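PDB 2C1S: biotin binding protein A from Gallus gallus, which binds biotin, here held as its D-sulfoxide, and belongs to the avidin family of tetrameric biotin-binding proteins. Local coordinates for residues L24-Q35 and L46-Q54. Numbering follows the deposited sequence.
Sequences LDVAGTFSGSYQ and LVSPLKGAQ. With BSO (biotin-D-sulfoxide), chain C.
The carbonyl oxygen of Y34 is gripped twice: S48 N reaches it at 3.0 Å, and a water donates to both this oxygen and L46 O, bridging the end of one strand to the loop that leads into the other. From here strands 29-35 and 48-54 run as antiparallel neighbours of the eight-stranded avidin barrel, with F30-G52, G32-L50 and Y34-S48 as hydrogen-bonded pairs. The bond from G52 N to F30 O is nearly straight (175°), whereas that from G32 N to L50 O is weak. On the face bearing F30, L50 and Y34, glycine makes room for an aromatic ring. The F30 ring lies with one face over G52, whose CA sits 4.0 Å from the ring centroid in a CH-pi contact; a CB on G52 would clash with F30 CZ. A chi1 of 60° leans F30 CG over its own backbone and carries the ring to the partner strand, and L50 CD1 meets the ring edge at F30 CE1, 3.7 Å away. Replacing F30 by an alanine would probably leave the G52 backbone and L50 CD1 without their apolar cover and open a gap beside F68 and I21. L50 also lays CG against G32, where a side chain would be tight. Further along, Y34 carries its hydroxyl to the biotin pocket, OH donating to BSO O3 at 2.7 Å; the rings of W72 and F81 meet its own. On the other face, T29 and K51 pack against K51 and T29 of a second subunit. There the K51 chain, bent at chi2 and chi4, reaches across to its paired residue, where NZ donates to S31 OG at 2.9 Å.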
ATOM      1  N   LEU A  24      12.686  13.734  21.222  1.00 28.41           N
ATOM      2  CA  LEU A  24      13.443  13.685  20.004  1.00 29.11           C
ATOM      3  C   LEU A  24      14.846  14.171  20.321  1.00 29.73           C
ATOM      4  O   LEU A  24      15.024  15.112  21.104  1.00 29.48           O
ATOM      5  CB  LEU A  24      12.771  14.546  18.947  1.00 29.48           C
ATOM      6  CG  LEU A  24      11.644  13.845  18.147  1.00 29.73           C
ATOM      7  CD1 LEU A  24      10.475  13.224  19.003  1.00 28.74           C
ATOM      8  CD2 LEU A  24      11.127  14.808  17.118  1.00 31.15           C
ATOM      9  N   ASP A  25      15.854  13.527  19.744  1.00 29.20           N
ATOM     10  CA  ASP A  25      17.188  14.082  19.889  1.00 29.74           C
ATOM     11  C   ASP A  25      17.398  15.203  18.868  1.00 29.53           C
ATOM     12  O   ASP A  25      16.462  15.580  18.156  1.00 28.87           O
ATOM     13  CB  ASP A  25      18.280  13.005  19.910  1.00 30.66           C
ATOM     14  CG  ASP A  25      18.293  12.155  18.686  1.00 32.37           C
ATOM     15  OD1 ASP A  25      17.775  12.587  17.634  1.00 32.88           O
ATOM     16  OD2 ASP A  25      18.838  11.029  18.779  1.00 37.42           O
ATOM     17  N   VAL A  26      18.596  15.773  18.820  1.00 29.31           N
ATOM     18  CA  VAL A  26      18.804  16.995  18.050  1.00 29.88           C
ATOM     19  C   VAL A  26      18.591  16.749  16.554  1.00 30.07           C
ATOM     20  O   VAL A  26      18.098  17.611  15.837  1.00 30.18           O
ATOM     21  CB  VAL A  26      20.195  17.624  18.340  1.00 30.14           C
ATOM     22  CG1 VAL A  26      20.391  18.890  17.512  1.00 30.63           C
ATOM     23  CG2 VAL A  26      20.323  17.923  19.835  1.00 29.63           C
ATOM     24  N   ALA A  27      18.945  15.547  16.110  1.00 30.26           N
ATOM     25  CA  ALA A  27      18.742  15.121  14.732  1.00 30.24           C
ATOM     26  C   ALA A  27      17.297  14.705  14.384  1.00 29.65           C
ATOM     27  O   ALA A  27      17.028  14.306  13.258  1.00 30.47           O
ATOM     28  CB  ALA A  27      19.702  14.003  14.417  1.00 30.11           C
ATOM     29  N   GLY A  28      16.373  14.811  15.334  1.00 29.42           N
ATOM     30  CA  GLY A  28      14.975  14.473  15.079  1.00 28.45           C
ATOM     31  C   GLY A  28      14.699  12.984  15.162  1.00 27.49           C
ATOM     32  O   GLY A  28      13.576  12.528  14.874  1.00 28.13           O
ATOM     33  N   THR A  29      15.711  12.216  15.565  1.00 25.92           N
ATOM     34  CA  THR A  29      15.514  10.804  15.767  1.00 24.80           C
ATOM     35  C   THR A  29      14.891  10.592  17.137  1.00 23.95           C
ATOM     36  O   THR A  29      15.041  11.436  18.046  1.00 25.00           O
ATOM     37  CB  THR A  29      16.802   9.941  15.477  1.00 24.90           C
ATOM     38  OG1 THR A  29      17.788  10.226  16.435  1.00 26.48           O
ATOM     39  CG2 THR A  29      17.371  10.287  14.137  1.00 26.87           C
ATOM     40  N   PHE A  30      14.111   9.528  17.254  1.00 22.29           N
ATOM     41  CA  PHE A  30      13.473   9.165  18.510  1.00 22.19           C
ATOM     42  C   PHE A  30      13.329   7.664  18.686  1.00 23.03           C
ATOM     43  O   PHE A  30      13.481   6.871  17.739  1.00 22.25           O
ATOM     44  CB  PHE A  30      12.092   9.860  18.676  1.00 21.88           C
ATOM     45  CG  PHE A  30      11.102   9.511  17.583  1.00 20.39           C
ATOM     46  CD1 PHE A  30      10.384   8.314  17.636  1.00 19.38           C
ATOM     47  CD2 PHE A  30      10.950  10.345  16.494  1.00 19.86           C
ATOM     48  CE1 PHE A  30       9.483   7.976  16.606  1.00 19.35           C
ATOM     49  CE2 PHE A  30      10.026  10.017  15.450  1.00 18.03           C
ATOM     50  CZ  PHE A  30       9.314   8.831  15.542  1.00 18.19           C
ATOM     51  N   SER A  31      13.012   7.299  19.923  1.00 23.15           N
ATOM     52  CA  SER A  31      12.749   5.955  20.354  1.00 24.05           C
ATOM     53  C   SER A  31      11.366   5.896  21.022  1.00 23.80           C
ATOM     54  O   SER A  31      10.704   6.916  21.193  1.00 25.29           O
ATOM     55  CB  SER A  31      13.850   5.553  21.336  1.00 24.80           C
ATOM     56  OG  SER A  31      13.785   4.180  21.595  1.00 27.29           O
ATOM     57  N   GLY A  32      10.925   4.716  21.413  1.00 23.52           N
ATOM     58  CA  GLY A  32       9.670   4.598  22.109  1.00 22.46           C
ATOM     59  C   GLY A  32       9.256   3.178  22.346  1.00 22.04           C
ATOM     60  O   GLY A  32      10.037   2.252  22.155  1.00 20.70           O
ATOM     61  N   SER A  33       8.006   2.986  22.755  1.00 20.95           N
ATOM     62  CA  SER A  33       7.459   1.644  22.922  1.00 20.78           C
ATOM     63  C   SER A  33       6.053   1.573  22.327  1.00 20.24           C
ATOM     64  O   SER A  33       5.361   2.596  22.244  1.00 20.07           O
ATOM     65  CB  SER A  33       7.434   1.222  24.401  1.00 22.50           C
ATOM     66  OG  SER A  33       6.717   2.191  25.149  1.00 25.73           O
ATOM     67  N   TYR A  34       5.641   0.375  21.933  1.00 19.62           N
ATOM     68  CA  TYR A  34       4.380   0.186  21.212  1.00 19.78           C
ATOM     69  C   TYR A  34       3.687  -1.028  21.761  1.00 20.37           C
ATOM     70  O   TYR A  34       4.249  -2.144  21.748  1.00 21.68           O
ATOM     71  CB  TYR A  34       4.651  -0.007  19.690  1.00 19.30           C
ATOM     72  CG  TYR A  34       3.436   0.286  18.828  1.00 17.12           C
ATOM     73  CD1 TYR A  34       3.332   1.506  18.167  1.00 18.72           C
ATOM     74  CD2 TYR A  34       2.379  -0.630  18.720  1.00 16.83           C
ATOM     75  CE1 TYR A  34       2.207   1.820  17.401  1.00 16.47           C
ATOM     76  CE2 TYR A  34       1.213  -0.343  17.928  1.00 17.61           C
ATOM     77  CZ  TYR A  34       1.157   0.907  17.272  1.00 19.65           C
ATOM     78  OH  TYR A  34       0.068   1.277  16.484  1.00 18.08           O
ATOM     79  N   GLN A  35       2.473  -0.809  22.279  1.00 20.85           N
ATOM     80  CA  GLN A  35       1.636  -1.863  22.818  1.00 21.22           C
ATOM     81  C   GLN A  35       0.415  -2.081  21.914  1.00 21.04           C
ATOM     82  O   GLN A  35      -0.643  -1.421  22.070  1.00 21.18           O
ATOM     83  CB  GLN A  35       1.157  -1.490  24.225  1.00 21.00           C
ATOM     84  CG  GLN A  35       0.405  -2.615  24.923  1.00 24.26           C
ATOM     85  CD  GLN A  35       1.328  -3.746  25.394  1.00 28.72           C
ATOM     86  OE1 GLN A  35       2.420  -3.492  25.907  1.00 32.19           O
ATOM     87  NE2 GLN A  35       0.888  -4.989  25.227  1.00 30.96           N
ATOM     88  N   LEU A  46       3.352  -8.474  23.495  1.00 27.47           N
ATOM     89  CA  LEU A  46       4.332  -7.921  24.418  1.00 27.11           C
ATOM     90  C   LEU A  46       4.740  -6.533  23.940  1.00 26.48           C
ATOM     91  O   LEU A  46       4.812  -6.287  22.722  1.00 26.12           O
ATOM     92  CB  LEU A  46       5.564  -8.841  24.475  1.00 27.85           C
ATOM     93  CG  LEU A  46       5.392 -10.259  25.057  1.00 29.60           C
ATOM     94  CD1 LEU A  46       6.553 -11.190  24.652  1.00 27.32           C
ATOM     95  CD2 LEU A  46       5.249 -10.215  26.588  1.00 28.60           C
ATOM     96  N   VAL A  47       5.008  -5.616  24.883  1.00 24.56           N
ATOM     97  CA  VAL A  47       5.502  -4.273  24.535  1.00 24.19           C
ATOM     98  C   VAL A  47       6.727  -4.370  23.623  1.00 23.50           C
ATOM     99  O   VAL A  47       7.641  -5.193  23.823  1.00 23.09           O
ATOM    100  CB  VAL A  47       5.795  -3.358  25.786  1.00 23.96           C
ATOM    101  CG1 VAL A  47       6.923  -3.947  26.668  1.00 23.19           C
ATOM    102  CG2 VAL A  47       6.102  -1.900  25.357  1.00 24.35           C
ATOM    103  N   SER A  48       6.739  -3.534  22.602  1.00 22.14           N
ATOM    104  CA  SER A  48       7.821  -3.615  21.654  1.00 21.48           C
ATOM    105  C   SER A  48       8.435  -2.264  21.412  1.00 21.00           C
ATOM    106  O   SER A  48       7.737  -1.245  21.444  1.00 22.24           O
ATOM    107  CB  SER A  48       7.344  -4.232  20.334  1.00 21.01           C
ATOM    108  OG  SER A  48       6.754  -5.482  20.580  1.00 18.10           O
ATOM    109  N   PRO A  49       9.752  -2.241  21.168  1.00 20.54           N
ATOM    110  CA  PRO A  49      10.442  -1.000  20.895  1.00 20.25           C
ATOM    111  C   PRO A  49      10.223  -0.453  19.490  1.00 20.58           C
ATOM    112  O   PRO A  49      10.102  -1.218  18.499  1.00 20.53           O
ATOM    113  CB  PRO A  49      11.921  -1.381  21.060  1.00 20.66           C
ATOM    114  CG  PRO A  49      11.970  -2.812  20.694  1.00 19.90           C
ATOM    115  CD  PRO A  49      10.678  -3.402  21.198  1.00 20.59           C
ATOM    116  N   LEU A  50      10.248   0.862  19.415  1.00 19.39           N
ATOM    117  CA  LEU A  50      10.249   1.548  18.146  1.00 19.42           C
ATOM    118  C   LEU A  50      11.424   2.522  18.031  1.00 19.34           C
ATOM    119  O   LEU A  50      11.990   3.004  19.042  1.00 20.33           O
ATOM    120  CB  LEU A  50       8.878   2.201  17.924  1.00 19.64           C
ATOM    121  CG  LEU A  50       8.541   3.404  18.817  1.00 19.19           C
ATOM    122  CD1 LEU A  50       9.095   4.675  18.210  1.00 16.09           C
ATOM    123  CD2 LEU A  50       7.012   3.515  19.011  1.00 18.65           C
ATOM    124  N   LYS A  51      11.803   2.803  16.792  1.00 18.55           N
ATOM    125  CA  LYS A  51      12.860   3.692  16.467  1.00 17.89           C
ATOM    126  C   LYS A  51      12.406   4.443  15.258  1.00 18.27           C
ATOM    127  O   LYS A  51      11.954   3.824  14.276  1.00 16.99           O
ATOM    128  CB  LYS A  51      14.134   2.898  16.119  1.00 20.15           C
ATOM    129  CG  LYS A  51      14.908   2.472  17.297  1.00 23.19           C
ATOM    130  CD  LYS A  51      15.642   3.662  17.958  1.00 27.58           C
ATOM    131  CE  LYS A  51      16.384   3.229  19.232  1.00 32.09           C
ATOM    132  NZ  LYS A  51      15.592   2.405  20.204  1.00 32.55           N
ATOM    133  N   GLY A  52      12.527   5.766  15.311  1.00 18.46           N
ATOM    134  CA  GLY A  52      12.139   6.612  14.190  1.00 19.12           C
ATOM    135  C   GLY A  52      12.849   7.931  14.050  1.00 19.02           C
ATOM    136  O   GLY A  52      13.847   8.218  14.728  1.00 19.45           O
ATOM    137  N   ALA A  53      12.298   8.760  13.180  1.00 19.26           N
ATOM    138  CA  ALA A  53      12.846  10.078  12.861  1.00 19.04           C
ATOM    139  C   ALA A  53      11.745  10.968  12.357  1.00 19.17           C
ATOM    140  O   ALA A  53      10.838  10.504  11.661  1.00 17.24           O
ATOM    141  CB  ALA A  53      13.923   9.997  11.824  1.00 18.96           C
ATOM    142  N   GLN A  54      11.863  12.260  12.682  1.00 19.56           N
ATOM    143  CA  GLN A  54      10.942  13.307  12.246  1.00 19.90           C
ATOM    144  C   GLN A  54      11.663  14.460  11.543  1.00 21.01           C
ATOM    145  O   GLN A  54      12.777  14.857  11.956  1.00 20.30           O
ATOM    146  CB  GLN A  54      10.153  13.848  13.445  1.00 20.32           C
ATOM    147  CG  GLN A  54       9.121  14.853  13.006  1.00 19.60           C
ATOM    148  CD  GLN A  54       8.260  15.365  14.126  1.00 24.50           C
ATOM    149  OE1 GLN A  54       8.767  15.723  15.183  1.00 20.52           O
ATOM    150  NE2 GLN A  54       6.934  15.426  13.887  1.00 24.19           N
TER
HETATM  151  C11 BSO C1125       2.035  -9.154  14.073  1.00 18.16           C
HETATM  152  O11 BSO C1125       0.893  -9.554  14.395  1.00 21.03           O
HETATM  153  O12 BSO C1125       2.711  -9.646  13.151  1.00 17.81           O
HETATM  154  C10 BSO C1125       2.693  -8.000  14.862  1.00 16.32           C
HETATM  155  C9  BSO C1125       1.732  -6.949  15.465  1.00 16.64           C
HETATM  156  C8  BSO C1125       1.204  -6.060  14.344  1.00 17.13           C
HETATM  157  C7  BSO C1125       0.080  -5.153  14.885  1.00 16.97           C
HETATM  158  C2  BSO C1125      -0.467  -4.282  13.731  1.00 15.45           C
HETATM  159  S1  BSO C1125       0.677  -3.032  13.123  1.00 18.39           S
HETATM  160  C6  BSO C1125      -0.616  -2.163  12.190  1.00 17.75           C
HETATM  161  C5  BSO C1125      -1.870  -2.238  13.085  1.00 18.18           C
HETATM  162  N1  BSO C1125      -1.888  -1.068  13.975  1.00 17.23           N
HETATM  163  C3  BSO C1125      -1.767  -1.452  15.251  1.00 17.27           C
HETATM  164  O3  BSO C1125      -1.792  -0.633  16.175  1.00 18.64           O
HETATM  165  N2  BSO C1125      -1.678  -2.779  15.414  1.00 16.55           N
HETATM  166  C4  BSO C1125      -1.746  -3.445  14.078  1.00 15.41           C
HETATM  167  O10 BSO C1125       1.545  -3.758  12.131  1.00 21.82           O
HETATM  168  O   HOH W   1       3.094  -4.607  21.301  1.00 17.86           O